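Local coordinates for protein TRAS1 ORF2p (Bombyx mori, PDB 1WDU) that is the N-terminal endonuclease domain of the protein encoded by a telomere-specific non-LTR retrotransposon and probably cuts DNA at the insertion site, at residues Q136-E141 and L178-L183; D218-W223 and M237-R242. The protein carries 1 engineered substitution. All coordinates share one frame; numbering follows the deposited sequence.

Contact 1: residues Q136-E141 and L178-L183; sequences QIKRVE and LGELGL
I137, K138 and E141, on one side of helix 131-142, meet the closing turn of helix 169-181, two helices in an outer layer of the four-layered alpha/beta sandwich of the DNase I-like fold. The contact grades from apolar to charged. At its buried end, I137 crosses L181 at about a right angle, and its branch methyl CG2 does the touching, 3.7 Å from L181 CD1. With CG1 beside the backbone N (chi1 -62°) and CG2 opposite it, this branch faces helix 169-181 and also meets L183 CD1 at 4.1 Å. F151 of strand 149-154 and F124 of a loop touch I137 too, and this end of the contact backs onto the sheet.

L181 is shared. E141 slides past it in the opposite direction, CB lying 3.9 Å from L181 CD1. Bent at chi2 (-83°), the glutamate lays its CG beside L181 CB and brings OE1 to 3.3 Å from L181 O. Both atoms are acceptors, so no hydrogen bond forms, and the carboxylate would probably feel mild repulsion from this carbonyl at the helix end. That end is a Schellman motif: L183 N bonds back to L178 O, G182 N adds a weak bond to G179 O, and G182 takes the positive phi (72°) that turns the chain out of the helix and delivers L183 to the interface.

Farther out, charge takes over. K138 runs fully extended beyond CG, passes near L181 CD2 with its own CG, and crosses E180 obliquely to form a salt bridge. With an alanine in its place, E180 would probably lose this opposite charge, and the flank of L181 be less covered. The lysine's ammonium comes to the syn side of the carboxylate, NZ lying 3.1 Å from E180 OE1.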
# COMPACT_ATOMS: atom_id res chain seq x y z
N GLN A 136 -2.32 13.43 7.19
CA GLN A 136 -2.24 13.26 5.74
C GLN A 136 -3.31 12.28 5.28
O GLN A 136 -3.90 12.45 4.21
CB GLN A 136 -0.86 12.75 5.33
CG GLN A 136 0.24 13.80 5.34
CD GLN A 136 1.61 13.20 5.09
OE1 GLN A 136 1.81 12.44 4.14
NE2 GLN A 136 2.56 13.54 5.95
N ILE A 137 -3.58 11.26 6.10
CA ILE A 137 -4.61 10.28 5.76
C ILE A 137 -5.95 11.00 5.73
O ILE A 137 -6.75 10.80 4.82
CB ILE A 137 -4.68 9.11 6.78
CG1 ILE A 137 -3.35 8.34 6.77
CG2 ILE A 137 -5.86 8.17 6.45
CD1 ILE A 137 -2.91 7.88 5.41
N LYS A 138 -6.19 11.84 6.74
CA LYS A 138 -7.43 12.60 6.82
C LYS A 138 -7.58 13.50 5.60
O LYS A 138 -8.61 13.50 4.94
CB LYS A 138 -7.45 13.45 8.10
CG LYS A 138 -7.40 12.63 9.39
CD LYS A 138 -7.72 13.48 10.62
CE LYS A 138 -7.80 12.61 11.88
NZ LYS A 138 -8.13 13.38 13.12
N ARG A 139 -6.53 14.27 5.31
CA ARG A 139 -6.53 15.19 4.17
C ARG A 139 -6.90 14.46 2.88
O ARG A 139 -7.68 14.98 2.08
CB ARG A 139 -5.15 15.84 4.04
CG ARG A 139 -5.03 16.88 2.93
CD ARG A 139 -3.90 17.86 3.24
NE ARG A 139 -3.79 18.93 2.24
CZ ARG A 139 -3.15 18.81 1.08
NH1 ARG A 139 -2.55 17.67 0.76
NH2 ARG A 139 -3.11 19.84 0.24
N VAL A 140 -6.35 13.26 2.69
CA VAL A 140 -6.65 12.48 1.49
C VAL A 140 -8.11 12.05 1.49
O VAL A 140 -8.79 12.15 0.48
CB VAL A 140 -5.75 11.20 1.39
CG1 VAL A 140 -6.24 10.31 0.27
CG2 VAL A 140 -4.30 11.58 1.15
N GLU A 141 -8.60 11.60 2.64
CA GLU A 141 -9.97 11.14 2.77
C GLU A 141 -11.03 12.23 2.50
O GLU A 141 -11.98 12.01 1.75
CB GLU A 141 -10.17 10.53 4.16
CG GLU A 141 -11.22 9.42 4.25
CD GLU A 141 -12.64 9.94 4.38
OE1 GLU A 141 -13.57 9.11 4.40
OE2 GLU A 141 -12.82 11.17 4.45
N LEU A 178 -8.69 5.43 11.69
CA LEU A 178 -9.51 4.62 10.79
C LEU A 178 -10.97 4.72 11.18
O LEU A 178 -11.84 4.90 10.33
CB LEU A 178 -9.07 3.16 10.83
CG LEU A 178 -7.98 2.74 9.84
CD1 LEU A 178 -6.91 3.81 9.71
CD2 LEU A 178 -7.39 1.41 10.32
N GLY A 179 -11.23 4.63 12.49
CA GLY A 179 -12.60 4.72 12.99
C GLY A 179 -13.32 6.00 12.61
O GLY A 179 -14.49 5.98 12.25
N GLU A 180 -12.62 7.13 12.69
CA GLU A 180 -13.20 8.42 12.34
C GLU A 180 -13.51 8.53 10.85
O GLU A 180 -14.46 9.20 10.46
CB GLU A 180 -12.24 9.54 12.72
CG GLU A 180 -12.19 9.87 14.20
CD GLU A 180 -10.94 10.64 14.57
OE1 GLU A 180 -10.53 11.54 13.80
OE2 GLU A 180 -10.36 10.35 15.65
N LEU A 181 -12.70 7.86 10.03
CA LEU A 181 -12.88 7.93 8.59
C LEU A 181 -13.73 6.82 7.99
O LEU A 181 -14.03 6.84 6.80
CB LEU A 181 -11.51 7.95 7.90
CG LEU A 181 -10.50 8.95 8.48
CD1 LEU A 181 -9.24 8.92 7.64
CD2 LEU A 181 -11.09 10.35 8.52
N GLY A 182 -14.13 5.86 8.81
CA GLY A 182 -14.93 4.77 8.29
C GLY A 182 -14.09 3.82 7.43
O GLY A 182 -14.63 3.09 6.60
N LEU A 183 -12.78 3.82 7.64
CA LEU A 183 -11.87 2.96 6.90
C LEU A 183 -11.86 1.57 7.52
O LEU A 183 -11.82 1.42 8.74
CB LEU A 183 -10.46 3.57 6.89
CG LEU A 183 -10.39 4.94 6.18
CD1 LEU A 183 -9.00 5.53 6.29
CD2 LEU A 183 -10.78 4.77 4.72

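Contact 2: residues D218-W223 and M237-R242; sequences DLIDGW and MVFNIR
A beta hairpin at the edge of the six-stranded mixed sheet is built here, strand 220-225 pairing antiparallel with 237-241, which in turn joins strand 20-26. D221 and N240 form a hydrogen-bonded pair: N240 N reaches D221 O at 2.8 Å, while D221 N gives a longer bond to N240 O. R242 N to L219 O extends the pairing at one end. I220 and I241 make the neighbouring non-hydrogen-bonded pair, their side chains turned inward with F239 onto I150 of the other sheet; I220 CG2 touches F239 CD2 at 3.8 Å.

Past D221 the match slips. G222 and W223 together lie opposite F239, a beta bulge in which G222 takes positive phi and which probably leaves little room for a side chain beside N240 ND2. At W223, CG opposite the backbone N (chi1 -164°) carries the indole along the partner strand to F239 and M237. Its plane is only 15° from that of the F239 ring, but the two are slid apart and scarcely overlap; W223 CD1 rests 3.9 Å from F239 CB and almost as near the rim of the ring. The indole's far end makes a Met-aromatic contact, M237 lying alongside and pointing the same way, with SD 3.5 Å from W223 CZ2 and oblique to the ring.

The opposite face of the hairpin is polar. D221 CG sits between the backbone N and the carbonyl carbon (chi1 69°), which swings the carboxylate over the partner strand. There OD1 accepts a weak bond from N240 ND2, while OD2 forms a salt bridge with R242. Carboxylate and guanidinium are nearly coplanar, and R242 NE meets D221 OD2 at the guanidinium edge, 2.8 Å away, in a weak, bent bond.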
# COMPACT_ATOMS: atom_id res chain seq x y z
N ASP A 218 -16.46 -5.85 -1.08
CA ASP A 218 -17.40 -6.38 -2.08
C ASP A 218 -16.75 -6.30 -3.45
O ASP A 218 -17.22 -6.91 -4.42
CB ASP A 218 -18.73 -5.59 -2.14
CG ASP A 218 -19.69 -5.98 -1.03
OD1 ASP A 218 -20.85 -5.51 -1.07
OD2 ASP A 218 -19.30 -6.74 -0.13
N LEU A 219 -15.66 -5.53 -3.53
CA LEU A 219 -14.89 -5.38 -4.76
C LEU A 219 -13.49 -5.92 -4.54
O LEU A 219 -12.69 -6.00 -5.47
CB LEU A 219 -14.81 -3.90 -5.15
CG LEU A 219 -15.92 -3.27 -5.99
CD1 LEU A 219 -17.29 -3.69 -5.48
CD2 LEU A 219 -15.76 -1.76 -5.94
N ILE A 220 -13.19 -6.31 -3.30
CA ILE A 220 -11.86 -6.81 -2.96
C ILE A 220 -11.88 -8.20 -2.33
O ILE A 220 -12.71 -8.47 -1.47
CB ILE A 220 -11.15 -5.83 -1.99
CG1 ILE A 220 -10.88 -4.50 -2.71
CG2 ILE A 220 -9.87 -6.45 -1.45
CD1 ILE A 220 -10.30 -3.43 -1.82
N ASP A 221 -10.96 -9.06 -2.74
CA ASP A 221 -10.88 -10.40 -2.17
C ASP A 221 -9.51 -11.02 -2.41
O ASP A 221 -8.69 -10.49 -3.16
CB ASP A 221 -11.99 -11.30 -2.75
CG ASP A 221 -11.78 -11.64 -4.22
OD1 ASP A 221 -10.88 -12.44 -4.53
OD2 ASP A 221 -12.53 -11.10 -5.07
N GLY A 222 -9.25 -12.14 -1.74
CA GLY A 222 -7.99 -12.83 -1.90
C GLY A 222 -6.81 -12.22 -1.17
O GLY A 222 -5.66 -12.54 -1.48
N TRP A 223 -7.08 -11.35 -0.19
CA TRP A 223 -5.99 -10.72 0.56
C TRP A 223 -5.17 -11.78 1.25
O TRP A 223 -5.68 -12.53 2.08
CB TRP A 223 -6.53 -9.74 1.62
CG TRP A 223 -5.47 -8.81 2.14
CD1 TRP A 223 -5.24 -7.52 1.73
CD2 TRP A 223 -4.44 -9.10 3.10
NE1 TRP A 223 -4.15 -7.00 2.38
CE2 TRP A 223 -3.64 -7.95 3.23
CE3 TRP A 223 -4.13 -10.23 3.88
CZ2 TRP A 223 -2.53 -7.89 4.10
CZ3 TRP A 223 -3.03 -10.18 4.74
CH2 TRP A 223 -2.25 -9.01 4.84
N MET A 237 2.47 -8.74 -0.18
CA MET A 237 1.06 -9.07 0.00
C MET A 237 0.35 -8.93 -1.33
O MET A 237 0.87 -8.30 -2.26
CB MET A 237 0.44 -8.14 1.04
CG MET A 237 0.87 -8.48 2.45
SD MET A 237 0.87 -7.08 3.57
CE MET A 237 2.45 -6.31 3.12
N VAL A 238 -0.82 -9.54 -1.42
CA VAL A 238 -1.58 -9.52 -2.66
C VAL A 238 -3.08 -9.57 -2.42
O VAL A 238 -3.55 -10.14 -1.44
CB VAL A 238 -1.17 -10.75 -3.56
CG1 VAL A 238 0.33 -10.95 -3.53
CG2 VAL A 238 -1.84 -12.02 -3.08
N PHE A 239 -3.84 -8.94 -3.31
CA PHE A 239 -5.29 -8.93 -3.23
C PHE A 239 -5.87 -8.51 -4.57
O PHE A 239 -5.15 -8.01 -5.42
CB PHE A 239 -5.79 -8.01 -2.09
CG PHE A 239 -5.52 -6.55 -2.31
CD1 PHE A 239 -4.34 -5.97 -1.84
CD2 PHE A 239 -6.46 -5.74 -2.96
CE1 PHE A 239 -4.09 -4.60 -2.02
CE2 PHE A 239 -6.22 -4.37 -3.15
CZ PHE A 239 -5.04 -3.80 -2.68
N ASN A 240 -7.17 -8.73 -4.77
CA ASN A 240 -7.80 -8.40 -6.05
C ASN A 240 -8.91 -7.36 -5.97
O ASN A 240 -9.56 -7.20 -4.93
CB ASN A 240 -8.42 -9.66 -6.67
CG ASN A 240 -7.49 -10.85 -6.60
OD1 ASN A 240 -6.47 -10.90 -7.28
ND2 ASN A 240 -7.85 -11.83 -5.77
N ILE A 241 -9.12 -6.67 -7.08
CA ILE A 241 -10.18 -5.68 -7.21
C ILE A 241 -11.03 -6.17 -8.39
O ILE A 241 -10.55 -6.22 -9.52
CB ILE A 241 -9.65 -4.28 -7.53
CG1 ILE A 241 -8.69 -3.81 -6.44
CG2 ILE A 241 -10.83 -3.31 -7.64
CD1 ILE A 241 -8.10 -2.44 -6.69
N ARG A 242 -12.28 -6.55 -8.10
CA ARG A 242 -13.19 -7.06 -9.12
C ARG A 242 -14.37 -6.13 -9.39
O ARG A 242 -14.19 -4.93 -9.63
CB ARG A 242 -13.73 -8.43 -8.70
CG ARG A 242 -12.67 -9.52 -8.62
CD ARG A 242 -13.23 -10.75 -7.95
NE ARG A 242 -12.23 -11.80 -7.75
CZ ARG A 242 -11.66 -12.49 -8.72
NH1 ARG A 242 -11.98 -12.25 -9.99
NH2 ARG A 242 -10.76 -13.43 -8.44

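Overall arrangement
The two contacts share no secondary-structure element and lie in different layers of the sandwich, with centres 20 Å apart and nearest atoms about 10 Å apart. Both are partly buried, and each turns apolar groups inward and a salt bridge outward. Contact 1 joins helices on the outside of the seven-stranded sheet almost wholly through side chains, with no backbone hydrogen bond between the helices. Contact 2 joins the outermost strand 220-225 of the other sheet to its inner neighbour 237-241, mainly by backbone bonds, side chains adding a polar face and an aromatic one, and it buries about twice the surface. Both abut strand 149-154, which lies between them.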